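Long-range contact in acetyltransferase (Elizabethkingia anophelis, PDB 6AO7), which binds acetyl-CoA as a GNAT-family acetyltransferase and probably transfers its acetyl group to an acceptor substrate: residues I58-L63 and I73-V78. Numbering follows the deposited sequence.
Sequences IGCYVL and IKNIAV. With ACO (acetyl coenzyme *a), chain B.
Y61 and N75 bring the flat groups to this strand pair, yet both meet the opposite strand through their CB atoms. Y61 CB lies 4.1 Å from I76 CG1, while its ring, with CG set between the backbone N and carbonyl carbon (chi1 63°), leads away from strand 73-78. There its plane lies about 20° from that of the Y49 ring, the Y61 side chain also touches V95 and K98 of helix 87-101, and its hydroxyl is hydrogen-bonded to D94. On the other face of the sheet, N75 CB sits 4.0 Å from V62 CG2. The N75 amide nitrogen is held by L29 O and the Y42 hydroxyl, which probably hold the amide in its rotation; its OD1 is buried without a partner.

The two segments run almost exactly antiparallel. C60 and A77 form a reciprocal hydrogen-bonded pair: C60 N reaches A77 O and A77 N reaches C60 O, each at 3.0 Å. V62 N donates to N75 O at 2.9 Å, whereas the bond from K74 N to V62 O is more bent, 137° at the hydrogen.

The far edge of strand 73-78 serves the cofactor. I76 N donates to the acetyl oxygen O of acetyl-CoA, I76 O accepts from its N4P at 2.8 Å, and V78 N donates to O9P, also at 2.8 Å. Strand 70-78 thus pairs with its hairpin partner along one edge, while its other edge, toward the parallel strand 106-112, takes the cofactor. This is consistent with the GNAT fold, in which these two central strands splay apart and the pantetheine arm lies in the gap like an additional strand.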
# COMPACT_ATOMS: atom_id res chain seq x y z
N ILE A 58 -18.24 10.99 -17.73
CA ILE A 58 -17.98 9.69 -17.13
C ILE A 58 -16.82 9.71 -16.16
O ILE A 58 -16.50 8.67 -15.57
CB ILE A 58 -17.73 8.62 -18.22
CG1 ILE A 58 -16.51 9.03 -19.04
CG2 ILE A 58 -18.97 8.45 -19.11
CD1 ILE A 58 -15.98 7.94 -19.91
N GLY A 59 -16.18 10.85 -15.96
CA GLY A 59 -15.07 10.91 -15.02
C GLY A 59 -14.72 12.35 -14.77
O GLY A 59 -15.18 13.26 -15.48
N CYS A 60 -13.89 12.56 -13.74
CA CYS A 60 -13.51 13.91 -13.33
C CYS A 60 -12.30 13.83 -12.42
O CYS A 60 -12.01 12.79 -11.83
CB CYS A 60 -14.66 14.61 -12.59
SG CYS A 60 -15.19 13.76 -11.08
N TYR A 61 -11.61 14.97 -12.30
CA TYR A 61 -10.60 15.13 -11.26
C TYR A 61 -10.55 16.59 -10.83
O TYR A 61 -10.98 17.50 -11.55
CB TYR A 61 -9.22 14.63 -11.69
CG TYR A 61 -8.56 15.35 -12.85
CD1 TYR A 61 -7.87 16.55 -12.66
CD2 TYR A 61 -8.56 14.79 -14.13
CE1 TYR A 61 -7.22 17.18 -13.71
CE2 TYR A 61 -7.91 15.42 -15.20
CZ TYR A 61 -7.25 16.62 -14.97
OH TYR A 61 -6.59 17.25 -16.01
N VAL A 62 -10.02 16.80 -9.62
CA VAL A 62 -9.84 18.13 -9.04
C VAL A 62 -8.37 18.30 -8.67
O VAL A 62 -7.80 17.48 -7.92
CB VAL A 62 -10.72 18.33 -7.79
CG1 VAL A 62 -10.43 19.70 -7.17
CG2 VAL A 62 -12.18 18.15 -8.15
N LEU A 63 -7.76 19.37 -9.19
CA LEU A 63 -6.41 19.78 -8.82
C LEU A 63 -6.48 20.88 -7.77
O LEU A 63 -7.23 21.84 -7.94
CB LEU A 63 -5.63 20.28 -10.03
CG LEU A 63 -4.97 19.23 -10.91
CD1 LEU A 63 -4.41 19.89 -12.13
CD2 LEU A 63 -3.84 18.54 -10.11
N ILE A 73 -3.98 16.06 -6.31
CA ILE A 73 -5.21 15.49 -6.85
C ILE A 73 -6.11 15.23 -5.65
O ILE A 73 -5.95 14.22 -4.96
CB ILE A 73 -4.94 14.20 -7.63
CG1 ILE A 73 -3.86 14.45 -8.69
CG2 ILE A 73 -6.27 13.64 -8.21
CD1 ILE A 73 -3.46 13.18 -9.42
N LYS A 74 -7.02 16.16 -5.36
CA LYS A 74 -7.92 15.99 -4.23
C LYS A 74 -9.05 15.01 -4.53
O LYS A 74 -9.68 14.50 -3.60
CB LYS A 74 -8.53 17.33 -3.82
CG LYS A 74 -7.74 18.16 -2.77
CD LYS A 74 -7.79 17.55 -1.36
CE LYS A 74 -7.54 18.62 -0.28
NZ LYS A 74 -7.44 18.03 1.09
N ASN A 75 -9.32 14.76 -5.81
CA ASN A 75 -10.46 13.94 -6.18
C ASN A 75 -10.23 13.41 -7.58
O ASN A 75 -9.83 14.16 -8.47
CB ASN A 75 -11.77 14.74 -6.12
CG ASN A 75 -13.00 13.86 -6.19
OD1 ASN A 75 -13.24 13.19 -7.20
ND2 ASN A 75 -13.82 13.90 -5.14
N ILE A 76 -10.40 12.11 -7.77
CA ILE A 76 -10.36 11.53 -9.11
C ILE A 76 -11.36 10.38 -9.14
O ILE A 76 -11.35 9.51 -8.25
CB ILE A 76 -8.95 11.07 -9.52
CG1 ILE A 76 -8.96 10.57 -10.97
CG2 ILE A 76 -8.39 9.99 -8.59
CD1 ILE A 76 -7.60 10.08 -11.45
N ALA A 77 -12.24 10.37 -10.13
CA ALA A 77 -13.31 9.37 -10.14
C ALA A 77 -13.69 8.99 -11.56
O ALA A 77 -13.61 9.81 -12.48
CB ALA A 77 -14.55 9.88 -9.40
N VAL A 78 -14.11 7.74 -11.72
CA VAL A 78 -14.63 7.23 -12.98
C VAL A 78 -15.96 6.55 -12.68
O VAL A 78 -16.06 5.79 -11.71
CB VAL A 78 -13.65 6.24 -13.64
CG1 VAL A 78 -14.29 5.53 -14.80
CG2 VAL A 78 -12.39 6.98 -14.07
N1A ACO B . -5.00 -4.88 -7.06
C2A ACO B . -4.43 -3.86 -7.70
N3A ACO B . -4.70 -3.37 -8.91
C4A ACO B . -5.67 -4.07 -9.50
C5A ACO B . -6.34 -5.17 -8.98
C6A ACO B . -5.97 -5.57 -7.68
N6A ACO B . -6.52 -6.61 -7.04
N7A ACO B . -7.24 -5.68 -9.90
C8A ACO B . -7.10 -4.89 -10.94
N9A ACO B . -6.18 -3.89 -10.77
C1B ACO B . -5.75 -2.88 -11.73
C2B ACO B . -6.26 -3.05 -13.16
O2B ACO B . -5.58 -4.08 -13.86
C3B ACO B . -5.87 -1.67 -13.71
O3B ACO B . -4.45 -1.59 -13.97
P3B ACO B . -3.73 -1.88 -15.38
O7A ACO B . -3.90 -3.39 -15.63
O8A ACO B . -4.42 -0.95 -16.41
O9A ACO B . -2.29 -1.50 -15.22
C4B ACO B . -6.05 -0.74 -12.50
O4B ACO B . -6.22 -1.61 -11.35
C5B ACO B . -7.19 0.24 -12.65
O5B ACO B . -6.90 0.94 -13.87
P1A ACO B . -8.03 1.86 -14.67
O1A ACO B . -9.00 1.07 -15.47
O2A ACO B . -7.23 2.82 -15.54
O3A ACO B . -8.74 2.58 -13.44
P2A ACO B . -10.19 3.23 -13.29
O4A ACO B . -10.63 3.56 -14.67
O5A ACO B . -11.10 2.22 -12.61
O6A ACO B . -10.04 4.48 -12.32
CBP ACO B . -10.42 5.00 -9.98
CCP ACO B . -9.51 4.31 -11.00
CDP ACO B . -10.44 6.51 -10.28
CEP ACO B . -9.85 4.76 -8.58
CAP ACO B . -11.87 4.45 -10.12
OAP ACO B . -11.88 3.04 -9.96
C9P ACO B . -12.90 5.11 -9.22
O9P ACO B . -13.43 6.16 -9.57
N8P ACO B . -13.14 4.53 -8.05
C7P ACO B . -14.03 5.12 -7.06
C6P ACO B . -13.56 6.50 -6.61
C5P ACO B . -12.19 6.47 -5.99
O5P ACO B . -11.85 5.57 -5.22
N4P ACO B . -11.37 7.46 -6.33
C3P ACO B . -10.02 7.62 -5.78
C2P ACO B . -10.04 8.02 -4.32
S1P ACO B . -8.53 8.87 -3.70
C ACO B . -8.82 10.50 -4.34
O ACO B . -9.76 10.77 -5.03
CH3 ACO B . -7.74 11.47 -3.97